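Local coordinates for protein ATP-dependent RNA helicase HrpB (Escherichia coli, PDB 6EUD) that hydrolyses ATP to ADP and phosphate as a bacterial DExH-box RNA helicase that binds single-stranded RNA, at residues A[217-222]-A[324-329]; A[208-213]-A[289-294]; A[246-251]-A[282-287]; A[233-238]-A[269-274]; A[318-323]-A[337-342]. All coordinates share one frame; numbering follows the deposited sequence.

Overall arrangement
All five contacts lie in the C-terminal helicase domain and reach its largely parallel sheet or the elements beside it. Interactions 2 and 4 pack helices 199-213 and 225-236 on one face; interactions 1 and 3 lie on the other, toward the predicted nucleotide site. Interactions 1, 2, 4 and 5 are buried, whereas interaction 3 is partly buried. Strands 217-221, 269-274 and 287-302 tie interactions 1, 2 and 4 together by backbone hydrogen bonds, strand 243-248 likewise joins interaction 3 to interaction 4, and helix 317-325 serves both 1 and 5. Interactions 2, 3 and 4 are apolar, interaction 1 uses the aliphatic stem of an arginine, and interaction 5 adds a histidine linked to Asp292 of segment 289-294.

Interaction 1: residues A[217-222]-A[324-329]; sequences SLLLFL and AGRAGR
Strand 217-221 brings Leu219 and Phe221 under a type I turn running from Gly325 to Gly328, where Arg326 meets them; the closest CA atoms, those of Leu219 and Ala327, are 7.7 Å apart. Where helix 317-325 and the turn meet, a backbone hydrogen bond joins Ala327 N to Ala324 O (2.9 Å). Leu219 and Arg326 run side by side in the same direction, with Leu219 CD2 4.0 Å from Arg326 CB. Phe221 meets the next carbon along: its CZ lies 4.1 Å from Arg326 CG, which sits at the ring edge, near the ring plane. One face of the same ring is taken by Leu219 CG, 4.0 Å above the plane and displaced toward the rim. The aliphatic stem of the arginine is thus what the strand touches. Bends at its second and third torsions (chi2 -22°, chi3 -147°) then lead the guanidinium away from the strand, and the Arg326 side chain comes within about 4 Å of that of Thr32, a predicted ATP-binding residue of the other helicase domain. The sequence AGRAGR fits helicase motif VI, whose arginines in related superfamily 2 helicases face the nucleotide in the cleft between the two RecA-like domains.

Interaction 2: residues A[208-213]-A[289-294]; sequences AEMLRQ and LVVDCA
The methyl of Met210 reaches a backbone oxygen, CE lying 4.0 Å from Val290 O, while Leu289 meets that methyl and Val291 the sulfur. CE is 4.1 Å from Leu289 CD2, and on the valine side Met210 SD to Val291 CG2 is 4.0 Å. In both pairs the side chains run alongside one another in opposing senses. The methionine reaches in with CG turned opposite its own backbone N (chi1 -164°) and a bend at the next bond (chi2 131°), which departs from a staggered angle. Contact with both residues is possible because Leu289 and Val291, two apart on the strand, point toward the helix while Val290 points away. On another side of the helix, Arg212 grips Glu209 side-on, NE to OE1 at 3.1 Å and NH2 to OE2 at 3.0 Å, one nitrogen to each oxygen. Helix 208-213 runs nearly antiparallel to strand 289-292, at 161° and with axes 10.0 Å apart. Met210 also touches Ile334 and Leu336 of strand 333-337, and Leu211 leans on Leu218 of strand 217-221, so helix 199-213 lies over three adjacent strands of the sheet.

Interaction 3: residues A[246-251]-A[282-287]; sequences CPLYGA and LTIEGI
No flat group mediates the contact of Leu248 with Leu282 and Ile284, which is made wholly by branched aliphatic tips. The one ring of the two segments besides the proline, that of Tyr249, belongs to a residue pointing away from segment 282-287, and it packs on Val225 and Ile228 of helix 225-236. Leu248 touches with a single methyl: its CD2 lies 4.0 Å from Leu282 CD2 and likewise 4.0 Å from Ile284 CD1. Both pairs reach toward each other tip to tip. The leucine extends with CG opposite the backbone N (chi1 -170°), whereas Ile284 sends its longer branch out opposite the carbonyl carbon (chi1 -72°), and its CG1 also comes within 4.2 Å of Leu248 CD2. The backbones stay well apart, 10.0 Å between the CA atoms of Leu248 and Ile284. Segment 246-251 takes in the last part of strand 243-248 and the loop after it, in the second RecA-like domain, and segment 282-287 is the loop leading into strand 287-302, a region consistent with helicase motif V. Thr283 of this loop touches Thr32, one of the predicted ATP-binding residues, and the side chain of Leu282 lies about 6 Å from that of Thr32. Helix 256-261 flanks the cluster, with Ala260 against Leu248 and Ile261 against Leu282, while Ile284 leans on Val272 and the stem of Lys270 in strand 269-274.

Interaction 4: residues A[233-238]-A[269-274]; sequences EQLASR and RKVVLA
Leu235 and Val271 face each other tip to tip, the leucine projecting from the helix and the valine from the strand, and their methyls meet with Leu235 CD2 4.0 Å from Val271 CG1. The valine presents this branch because CG1 is turned opposite the backbone N (chi1 176°). The same leucine methyl also reaches the next residue on that side of the strand, Leu235 CD2 to Leu273 CD2 being 4.2 Å, so one carbon is shared by two side chains that point to the same face. The backbones keep their distance, 9.5 Å between the CA atoms of Leu235 and Val271. Behind the leucine, the end of the helix is tied by Arg238, whose NH1 bonds to Gln234 O (2.6 Å) and to Gln234 OE1 (3.1 Å). Both acceptors lie close to the guanidinium plane, though the donor stands tilted 31° from the plane of the backbone carbonyl. Helix 225-236 is the connection of a beta-alpha-beta crossover from strand 217-221 to strand 243-248, and strand 269-274 lies between these two in the sheet, beneath the helix. Leu211 of helix 199-213 also touches Val271. The hydrogen bonds of Arg238 stay within segment 233-238; with no hydrogen bond or charge pair across the segments, the helix is held on the sheet here by the apolar packing of three buried side chains.

Interaction 5: residues A[318-323]-A[337-342]; sequences ASMTQR and HLIAKE
Met320 meets His337 both through its backbone and through its side chain. The carbonyl oxygen, Met320 O, lies at the edge of the imidazole near its plane, 3.3 Å from His337 CE1, and Met320 CB packs 4.0 Å from the same CE1. Farther along the chain, Met320 SD stands 4.9 Å from the centroid of the His337 ring, 39° off the ring normal, an oblique sulfur-aromatic contact. The sulfur also meets Ile339 tip to tip, SD to CD1 being 3.8 Å. That branch of the isoleucine starts out between its backbone N and carbonyl carbon (chi1 60°). Helix 317-325, which carries Met320, lies in the second RecA-like domain, and its last turn already belongs to the arginine-rich sequence consistent with helicase motif VI; His337 closes strand 333-337. After it the chain turns sharply through an inverse gamma turn centred on Leu338, and Ala340 takes the N-cap position of helix 341-346. The ring is set from outside these segments by hydrogen bonds of His337 ND1 with Asp292 OD2 and of NE2 with Arg188 NE, and Tyr190 meets it with ring planes about 25° apart. With an alanine in place of His337, Asp292 OD2 and Arg188 NE would probably lose this common partner and a gap would open beside Met320. Asp292 is itself held by a salt bridge from Arg323 NH1 to OD1, and Arg323 NE pairs further with Glu279 OE1.

Interaction 1: residues A[217-222]-A[324-329]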
# COMPACT_ATOMS: atom_id res chain seq x y z
N SER A 217 5.53 -39.95 8.20
CA SER A 217 6.41 -38.88 7.76
C SER A 217 5.74 -37.55 8.01
O SER A 217 4.51 -37.46 8.09
CB SER A 217 6.80 -39.02 6.29
OG SER A 217 7.72 -40.08 6.13
N LEU A 218 6.57 -36.52 8.11
CA LEU A 218 6.16 -35.26 8.66
C LEU A 218 6.58 -34.11 7.76
O LEU A 218 7.72 -34.07 7.29
CB LEU A 218 6.78 -35.09 10.06
CG LEU A 218 6.39 -33.91 10.96
CD1 LEU A 218 6.61 -34.26 12.45
CD2 LEU A 218 7.20 -32.69 10.57
N LEU A 219 5.65 -33.18 7.54
CA LEU A 219 5.90 -31.98 6.74
C LEU A 219 5.90 -30.75 7.65
O LEU A 219 4.90 -30.44 8.32
CB LEU A 219 4.86 -31.82 5.63
CG LEU A 219 4.94 -30.56 4.74
CD1 LEU A 219 6.29 -30.43 3.98
CD2 LEU A 219 3.77 -30.56 3.76
N LEU A 220 7.02 -30.05 7.66
CA LEU A 220 7.22 -28.90 8.53
C LEU A 220 7.26 -27.61 7.71
O LEU A 220 8.16 -27.45 6.88
CB LEU A 220 8.52 -29.09 9.33
CG LEU A 220 9.08 -27.92 10.13
CD1 LEU A 220 8.05 -27.39 11.14
CD2 LEU A 220 10.37 -28.37 10.84
N PHE A 221 6.31 -26.72 7.94
CA PHE A 221 6.27 -25.43 7.24
C PHE A 221 7.04 -24.39 8.01
O PHE A 221 6.79 -24.20 9.19
CB PHE A 221 4.83 -24.95 7.01
CG PHE A 221 4.05 -25.78 5.99
CD1 PHE A 221 3.12 -26.74 6.39
CD2 PHE A 221 4.25 -25.59 4.62
CE1 PHE A 221 2.40 -27.50 5.46
CE2 PHE A 221 3.53 -26.34 3.67
CZ PHE A 221 2.60 -27.30 4.09
N LEU A 222 7.98 -23.72 7.34
CA LEU A 222 8.81 -22.66 7.94
C LEU A 222 8.78 -21.40 7.06
O LEU A 222 8.37 -21.47 5.90
CB LEU A 222 10.24 -23.18 8.12
CG LEU A 222 10.25 -24.29 9.17
CD1 LEU A 222 11.60 -24.99 9.28
CD2 LEU A 222 9.83 -23.67 10.51
N ALA A 324 -2.81 -27.82 7.07
CA ALA A 324 -3.26 -29.00 7.80
C ALA A 324 -3.69 -30.11 6.83
O ALA A 324 -3.41 -31.28 7.05
CB ALA A 324 -4.39 -28.63 8.74
N GLY A 325 -4.35 -29.72 5.74
CA GLY A 325 -4.86 -30.69 4.78
C GLY A 325 -3.77 -31.41 4.03
O GLY A 325 -4.02 -32.43 3.38
N ARG A 326 -2.55 -30.88 4.09
CA ARG A 326 -1.39 -31.58 3.52
C ARG A 326 -1.03 -32.84 4.34
O ARG A 326 -0.27 -33.69 3.87
CB ARG A 326 -0.18 -30.63 3.40
CG ARG A 326 -0.33 -29.58 2.29
CD ARG A 326 -1.34 -30.05 1.27
NE ARG A 326 -1.07 -29.62 -0.09
CZ ARG A 326 -1.91 -29.87 -1.09
NH1 ARG A 326 -3.03 -30.53 -0.84
NH2 ARG A 326 -1.63 -29.47 -2.33
N ALA A 327 -1.62 -32.98 5.53
CA ALA A 327 -1.45 -34.20 6.32
C ALA A 327 -2.56 -35.22 6.03
O ALA A 327 -2.61 -36.27 6.66
CB ALA A 327 -1.42 -33.87 7.85
N GLY A 328 -3.41 -34.94 5.05
CA GLY A 328 -4.62 -35.72 4.85
C GLY A 328 -4.82 -36.21 3.43
O GLY A 328 -5.93 -36.50 3.03
N ARG A 329 -3.73 -36.32 2.66
CA ARG A 329 -3.83 -36.78 1.27
C ARG A 329 -3.68 -38.30 1.20
O ARG A 329 -4.16 -38.94 0.25
CB ARG A 329 -2.75 -36.13 0.40
CG ARG A 329 -2.65 -34.63 0.50
CD ARG A 329 -3.84 -33.92 -0.09
NE ARG A 329 -4.23 -34.41 -1.43
CZ ARG A 329 -3.60 -34.09 -2.57
NH1 ARG A 329 -4.03 -34.58 -3.73
NH2 ARG A 329 -2.53 -33.30 -2.55

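Interaction 2: residues A[208-213]-A[289-294]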
# COMPACT_ATOMS: atom_id res chain seq x y z
N ALA A 208 10.35 -32.98 17.20
CA ALA A 208 10.89 -34.24 17.69
C ALA A 208 9.88 -34.93 18.58
O ALA A 208 9.81 -36.16 18.62
CB ALA A 208 12.21 -34.03 18.44
N GLU A 209 9.09 -34.14 19.30
CA GLU A 209 8.07 -34.70 20.16
C GLU A 209 6.92 -35.29 19.36
O GLU A 209 6.35 -36.31 19.73
CB GLU A 209 7.57 -33.65 21.15
CG GLU A 209 6.45 -34.12 22.08
CD GLU A 209 6.87 -35.24 23.04
OE1 GLU A 209 8.09 -35.53 23.16
OE2 GLU A 209 5.98 -35.83 23.69
N MET A 210 6.55 -34.66 18.25
CA MET A 210 5.55 -35.23 17.37
C MET A 210 6.00 -36.57 16.76
O MET A 210 5.21 -37.52 16.65
CB MET A 210 5.19 -34.25 16.27
CG MET A 210 3.89 -34.63 15.56
SD MET A 210 2.80 -33.26 15.42
CE MET A 210 1.53 -34.03 14.49
N LEU A 211 7.27 -36.64 16.39
CA LEU A 211 7.86 -37.84 15.84
C LEU A 211 7.85 -38.95 16.87
O LEU A 211 7.74 -40.13 16.53
CB LEU A 211 9.30 -37.56 15.38
CG LEU A 211 9.43 -36.59 14.21
CD1 LEU A 211 10.90 -36.26 13.91
CD2 LEU A 211 8.76 -37.17 12.99
N ARG A 212 7.97 -38.58 18.13
CA ARG A 212 8.05 -39.56 19.20
C ARG A 212 6.68 -40.15 19.51
O ARG A 212 6.57 -41.31 19.85
CB ARG A 212 8.64 -38.93 20.46
CG ARG A 212 8.99 -39.94 21.56
CD ARG A 212 9.34 -39.24 22.88
NE ARG A 212 8.16 -38.61 23.48
CZ ARG A 212 7.26 -39.26 24.21
NH1 ARG A 212 7.38 -40.56 24.45
NH2 ARG A 212 6.22 -38.60 24.72
N GLN A 213 5.63 -39.35 19.41
CA GLN A 213 4.32 -39.81 19.80
C GLN A 213 3.52 -40.37 18.63
O GLN A 213 2.61 -41.17 18.82
CB GLN A 213 3.52 -38.68 20.46
CG GLN A 213 4.06 -38.26 21.81
CD GLN A 213 3.11 -37.34 22.53
OE1 GLN A 213 1.90 -37.36 22.29
NE2 GLN A 213 3.64 -36.50 23.42
N LEU A 289 1.71 -36.38 8.92
CA LEU A 289 1.94 -35.42 10.00
C LEU A 289 2.38 -34.06 9.44
O LEU A 289 3.28 -33.99 8.61
CB LEU A 289 3.02 -35.92 10.97
CG LEU A 289 2.82 -37.34 11.52
CD1 LEU A 289 3.99 -37.73 12.41
CD2 LEU A 289 1.51 -37.44 12.28
N VAL A 290 1.74 -32.99 9.89
CA VAL A 290 2.20 -31.65 9.56
C VAL A 290 2.57 -30.87 10.85
O VAL A 290 1.90 -30.95 11.89
CB VAL A 290 1.13 -30.90 8.74
CG1 VAL A 290 1.33 -29.39 8.78
CG2 VAL A 290 1.11 -31.42 7.28
N VAL A 291 3.66 -30.12 10.77
CA VAL A 291 3.96 -29.15 11.80
C VAL A 291 4.03 -27.80 11.12
O VAL A 291 4.82 -27.58 10.22
CB VAL A 291 5.28 -29.45 12.57
CG1 VAL A 291 5.56 -28.34 13.58
CG2 VAL A 291 5.19 -30.82 13.28
N ASP A 292 3.16 -26.91 11.58
CA ASP A 292 2.97 -25.61 10.97
C ASP A 292 3.38 -24.49 11.95
O ASP A 292 2.73 -24.27 13.00
CB ASP A 292 1.50 -25.46 10.54
CG ASP A 292 1.16 -24.04 10.10
OD1 ASP A 292 2.04 -23.35 9.53
OD2 ASP A 292 0.00 -23.62 10.32
N CYS A 293 4.47 -23.80 11.62
CA CYS A 293 4.96 -22.72 12.48
C CYS A 293 3.99 -21.53 12.48
O CYS A 293 4.10 -20.64 13.32
CB CYS A 293 6.37 -22.25 12.05
SG CYS A 293 6.44 -21.23 10.56
N ALA A 294 3.07 -21.52 11.52
CA ALA A 294 2.04 -20.49 11.33
C ALA A 294 2.59 -19.09 11.06
O ALA A 294 1.90 -18.11 11.31
CB ALA A 294 1.10 -20.44 12.54

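Interaction 3: residues A[246-251]-A[282-287]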
# COMPACT_ATOMS: atom_id res chain seq x y z
N CYS A 246 14.96 -33.79 5.17
CA CYS A 246 14.88 -33.37 3.77
C CYS A 246 14.43 -31.94 3.61
O CYS A 246 13.23 -31.69 3.53
CB CYS A 246 13.91 -34.27 3.00
SG CYS A 246 14.19 -36.01 3.24
N PRO A 247 15.38 -31.00 3.56
CA PRO A 247 15.04 -29.61 3.24
C PRO A 247 14.44 -29.49 1.84
O PRO A 247 14.67 -30.35 1.01
CB PRO A 247 16.39 -28.89 3.31
CG PRO A 247 17.41 -29.99 3.16
CD PRO A 247 16.81 -31.18 3.82
N LEU A 248 13.66 -28.45 1.61
CA LEU A 248 13.02 -28.27 0.32
C LEU A 248 12.89 -26.79 -0.00
O LEU A 248 11.97 -26.10 0.46
CB LEU A 248 11.65 -28.93 0.29
CG LEU A 248 11.02 -28.98 -1.11
CD1 LEU A 248 11.94 -29.72 -2.02
CD2 LEU A 248 9.69 -29.65 -1.08
N TYR A 249 13.86 -26.31 -0.78
CA TYR A 249 13.77 -24.99 -1.41
C TYR A 249 14.30 -25.07 -2.84
O TYR A 249 15.08 -25.97 -3.17
CB TYR A 249 14.54 -23.95 -0.60
CG TYR A 249 15.82 -24.41 0.07
CD1 TYR A 249 15.79 -25.06 1.29
CD2 TYR A 249 17.06 -24.15 -0.50
CE1 TYR A 249 16.97 -25.47 1.92
CE2 TYR A 249 18.24 -24.54 0.13
CZ TYR A 249 18.18 -25.20 1.33
OH TYR A 249 19.34 -25.60 1.96
N GLY A 250 13.86 -24.12 -3.68
CA GLY A 250 14.23 -24.09 -5.08
C GLY A 250 15.72 -24.16 -5.39
O GLY A 250 16.13 -24.71 -6.41
N ALA A 251 16.54 -23.64 -4.48
CA ALA A 251 17.98 -23.57 -4.71
C ALA A 251 18.71 -24.86 -4.35
O ALA A 251 19.92 -24.86 -4.14
CB ALA A 251 18.57 -22.40 -3.92
N LEU A 282 3.01 -27.56 -4.53
CA LEU A 282 3.86 -28.73 -4.57
C LEU A 282 3.22 -29.85 -3.76
O LEU A 282 2.67 -29.62 -2.69
CB LEU A 282 5.25 -28.38 -4.04
CG LEU A 282 6.46 -29.12 -4.58
CD1 LEU A 282 6.34 -29.28 -6.08
CD2 LEU A 282 7.69 -28.33 -4.23
N THR A 283 3.29 -31.06 -4.30
CA THR A 283 2.74 -32.21 -3.62
C THR A 283 3.85 -33.09 -3.05
O THR A 283 4.61 -33.72 -3.78
CB THR A 283 1.84 -33.03 -4.56
OG1 THR A 283 0.61 -32.32 -4.75
CG2 THR A 283 1.55 -34.41 -3.99
N ILE A 284 3.94 -33.10 -1.72
CA ILE A 284 4.89 -33.95 -1.02
C ILE A 284 4.19 -35.25 -0.61
O ILE A 284 3.14 -35.21 0.03
CB ILE A 284 5.51 -33.25 0.21
CG1 ILE A 284 6.49 -32.16 -0.22
CG2 ILE A 284 6.29 -34.23 1.03
CD1 ILE A 284 5.87 -30.87 -0.64
N GLU A 285 4.76 -36.38 -1.00
CA GLU A 285 4.11 -37.66 -0.77
C GLU A 285 4.54 -38.34 0.53
O GLU A 285 5.57 -38.01 1.10
CB GLU A 285 4.38 -38.58 -1.96
CG GLU A 285 4.01 -37.96 -3.28
CD GLU A 285 4.61 -38.71 -4.43
OE1 GLU A 285 4.64 -38.15 -5.54
OE2 GLU A 285 5.06 -39.86 -4.22
N GLY A 286 3.72 -39.28 0.99
CA GLY A 286 4.00 -40.10 2.15
C GLY A 286 3.76 -39.39 3.47
O GLY A 286 4.19 -39.86 4.52
N ILE A 287 3.09 -38.24 3.42
CA ILE A 287 2.92 -37.39 4.60
C ILE A 287 1.61 -37.66 5.31
O ILE A 287 0.57 -37.71 4.66
CB ILE A 287 2.99 -35.88 4.22
CG1 ILE A 287 4.31 -35.59 3.49
CG2 ILE A 287 2.85 -35.00 5.45
CD1 ILE A 287 5.58 -35.75 4.38

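Interaction 4: residues A[233-238]-A[269-274]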
# COMPACT_ATOMS: atom_id res chain seq x y z
N GLU A 233 19.47 -28.15 11.65
CA GLU A 233 20.59 -28.40 12.54
C GLU A 233 20.11 -28.78 13.95
O GLU A 233 20.65 -29.71 14.55
CB GLU A 233 21.52 -27.19 12.60
CG GLU A 233 22.62 -27.33 13.62
CD GLU A 233 23.74 -26.33 13.39
OE1 GLU A 233 23.66 -25.58 12.40
OE2 GLU A 233 24.69 -26.31 14.20
N GLN A 234 19.11 -28.07 14.46
CA GLN A 234 18.60 -28.35 15.80
C GLN A 234 17.89 -29.69 15.84
O GLN A 234 17.93 -30.40 16.84
CB GLN A 234 17.66 -27.25 16.29
CG GLN A 234 18.37 -25.92 16.48
CD GLN A 234 19.63 -26.08 17.32
OE1 GLN A 234 19.63 -26.77 18.34
NE2 GLN A 234 20.72 -25.46 16.88
N LEU A 235 17.23 -30.03 14.73
CA LEU A 235 16.49 -31.28 14.63
C LEU A 235 17.45 -32.47 14.64
O LEU A 235 17.20 -33.49 15.28
CB LEU A 235 15.64 -31.24 13.35
CG LEU A 235 14.26 -31.88 13.32
CD1 LEU A 235 13.55 -31.65 14.63
CD2 LEU A 235 13.48 -31.27 12.17
N ALA A 236 18.57 -32.29 13.96
CA ALA A 236 19.60 -33.32 13.78
C ALA A 236 20.10 -34.01 15.06
O ALA A 236 20.49 -35.18 15.03
CB ALA A 236 20.77 -32.70 13.03
N SER A 237 20.07 -33.30 16.18
CA SER A 237 20.54 -33.83 17.46
C SER A 237 19.41 -34.41 18.33
O SER A 237 19.65 -34.96 19.40
CB SER A 237 21.25 -32.73 18.24
OG SER A 237 20.34 -31.66 18.49
N ARG A 238 18.18 -34.26 17.86
CA ARG A 238 17.02 -34.63 18.65
C ARG A 238 16.20 -35.76 18.01
O ARG A 238 15.16 -36.16 18.54
CB ARG A 238 16.12 -33.41 18.88
CG ARG A 238 16.74 -32.29 19.73
CD ARG A 238 15.84 -31.05 19.74
NE ARG A 238 16.31 -30.00 20.64
CZ ARG A 238 17.29 -29.15 20.34
NH1 ARG A 238 17.93 -29.24 19.18
NH2 ARG A 238 17.65 -28.21 21.21
N ARG A 269 11.49 -42.90 8.01
CA ARG A 269 10.49 -41.84 7.90
C ARG A 269 11.22 -40.55 7.59
O ARG A 269 12.38 -40.41 7.92
CB ARG A 269 9.69 -41.72 9.21
CG ARG A 269 10.55 -41.36 10.42
CD ARG A 269 9.86 -41.70 11.74
NE ARG A 269 8.56 -41.07 11.86
CZ ARG A 269 7.95 -40.84 13.01
NH1 ARG A 269 8.56 -41.17 14.14
NH2 ARG A 269 6.75 -40.26 13.04
N LYS A 270 10.54 -39.60 6.95
CA LYS A 270 11.19 -38.34 6.61
C LYS A 270 10.52 -37.12 7.24
O LYS A 270 9.31 -37.08 7.44
CB LYS A 270 11.24 -38.16 5.08
CG LYS A 270 9.87 -37.98 4.46
CD LYS A 270 9.92 -37.81 2.94
CE LYS A 270 8.51 -37.58 2.42
NZ LYS A 270 8.43 -37.42 0.96
N VAL A 271 11.35 -36.13 7.56
CA VAL A 271 10.87 -34.81 7.89
C VAL A 271 11.19 -33.87 6.74
O VAL A 271 12.35 -33.65 6.42
CB VAL A 271 11.51 -34.26 9.18
CG1 VAL A 271 11.04 -32.82 9.43
CG2 VAL A 271 11.18 -35.17 10.36
N VAL A 272 10.16 -33.34 6.11
CA VAL A 272 10.36 -32.40 5.03
C VAL A 272 10.21 -31.00 5.57
O VAL A 272 9.17 -30.64 6.12
CB VAL A 272 9.38 -32.64 3.86
CG1 VAL A 272 9.60 -31.64 2.78
CG2 VAL A 272 9.57 -34.02 3.30
N LEU A 273 11.28 -30.22 5.46
CA LEU A 273 11.29 -28.85 5.92
C LEU A 273 11.10 -27.96 4.69
O LEU A 273 11.94 -27.90 3.81
CB LEU A 273 12.60 -28.53 6.65
CG LEU A 273 13.09 -29.44 7.80
CD1 LEU A 273 13.96 -30.60 7.29
CD2 LEU A 273 13.84 -28.63 8.88
N ALA A 274 9.97 -27.27 4.63
CA ALA A 274 9.61 -26.53 3.43
C ALA A 274 9.06 -25.15 3.75
O ALA A 274 8.64 -24.89 4.88
CB ALA A 274 8.58 -27.33 2.61

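Interaction 5: residues A[318-323]-A[337-342]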
# COMPACT_ATOMS: atom_id res chain seq x y z
N ALA A 318 -7.31 -19.66 6.58
CA ALA A 318 -7.45 -20.45 5.36
C ALA A 318 -6.15 -21.19 5.02
O ALA A 318 -6.18 -22.37 4.65
CB ALA A 318 -7.91 -19.57 4.19
N SER A 319 -5.00 -20.54 5.16
CA SER A 319 -3.77 -21.26 4.83
C SER A 319 -3.33 -22.20 5.94
O SER A 319 -2.70 -23.22 5.67
CB SER A 319 -2.65 -20.29 4.46
OG SER A 319 -2.79 -19.07 5.11
N MET A 320 -3.66 -21.89 7.19
CA MET A 320 -3.39 -22.87 8.24
C MET A 320 -4.18 -24.15 7.96
O MET A 320 -3.69 -25.28 8.14
CB MET A 320 -3.73 -22.30 9.61
CG MET A 320 -2.60 -21.44 10.22
SD MET A 320 -2.88 -21.05 11.96
CE MET A 320 -4.32 -19.99 11.81
N THR A 321 -5.40 -23.97 7.48
CA THR A 321 -6.26 -25.10 7.13
C THR A 321 -5.74 -25.81 5.87
O THR A 321 -5.73 -27.03 5.80
CB THR A 321 -7.72 -24.64 6.93
OG1 THR A 321 -8.24 -24.22 8.20
CG2 THR A 321 -8.57 -25.75 6.40
N GLN A 322 -5.29 -25.04 4.89
CA GLN A 322 -4.70 -25.64 3.70
C GLN A 322 -3.44 -26.44 4.09
O GLN A 322 -3.23 -27.55 3.60
CB GLN A 322 -4.38 -24.58 2.66
CG GLN A 322 -3.75 -25.10 1.39
CD GLN A 322 -4.71 -25.87 0.50
OE1 GLN A 322 -5.93 -25.67 0.56
NE2 GLN A 322 -4.16 -26.75 -0.34
N ARG A 323 -2.64 -25.90 5.01
CA ARG A 323 -1.44 -26.58 5.49
C ARG A 323 -1.77 -27.87 6.24
O ARG A 323 -1.09 -28.87 6.08
CB ARG A 323 -0.63 -25.67 6.41
CG ARG A 323 0.10 -24.61 5.68
CD ARG A 323 0.79 -23.63 6.62
NE ARG A 323 1.42 -22.58 5.81
CZ ARG A 323 2.35 -21.74 6.24
NH1 ARG A 323 2.79 -21.81 7.49
NH2 ARG A 323 2.85 -20.84 5.41
N HIS A 337 -0.14 -26.93 15.00
CA HIS A 337 0.14 -25.53 14.73
C HIS A 337 0.86 -24.89 15.91
O HIS A 337 0.38 -24.93 17.03
CB HIS A 337 -1.17 -24.80 14.39
CG HIS A 337 -1.93 -25.43 13.25
ND1 HIS A 337 -1.68 -25.12 11.92
CD2 HIS A 337 -2.90 -26.38 13.24
CE1 HIS A 337 -2.48 -25.83 11.14
NE2 HIS A 337 -3.23 -26.60 11.92
N LEU A 338 2.02 -24.29 15.65
CA LEU A 338 2.86 -23.73 16.71
C LEU A 338 2.44 -22.34 17.21
O LEU A 338 3.27 -21.42 17.37
CB LEU A 338 4.30 -23.68 16.23
CG LEU A 338 4.82 -25.07 15.87
CD1 LEU A 338 6.32 -25.00 15.55
CD2 LEU A 338 4.51 -26.06 16.98
N ILE A 339 1.13 -22.19 17.45
CA ILE A 339 0.57 -21.05 18.14
C ILE A 339 -0.54 -21.55 19.05
O ILE A 339 -1.04 -22.66 18.88
CB ILE A 339 0.00 -20.00 17.18
CG1 ILE A 339 -1.12 -20.61 16.32
CG2 ILE A 339 1.11 -19.42 16.31
CD1 ILE A 339 -1.69 -19.64 15.33
N ALA A 340 -0.93 -20.74 20.02
CA ALA A 340 -2.08 -21.07 20.86
C ALA A 340 -3.34 -21.13 20.02
O ALA A 340 -3.45 -20.40 19.02
CB ALA A 340 -2.24 -20.06 21.96
N LYS A 341 -4.29 -21.98 20.40
CA LYS A 341 -5.54 -22.12 19.64
C LYS A 341 -6.33 -20.80 19.52
O LYS A 341 -6.83 -20.45 18.44
CB LYS A 341 -6.44 -23.19 20.26
CG LYS A 341 -7.69 -23.43 19.44
CD LYS A 341 -8.52 -24.51 20.08
CE LYS A 341 -9.70 -24.90 19.22
NZ LYS A 341 -10.39 -26.07 19.83
N GLU A 342 -6.41 -20.05 20.62
CA GLU A 342 -7.17 -18.79 20.62
C GLU A 342 -6.56 -17.73 19.68
O GLU A 342 -7.27 -16.89 19.13
CB GLU A 342 -7.27 -18.26 22.05
CG GLU A 342 -5.92 -18.07 22.71
CD GLU A 342 -6.02 -17.59 24.14
OE1 GLU A 342 -5.31 -18.16 25.00
OE2 GLU A 342 -6.78 -16.63 24.40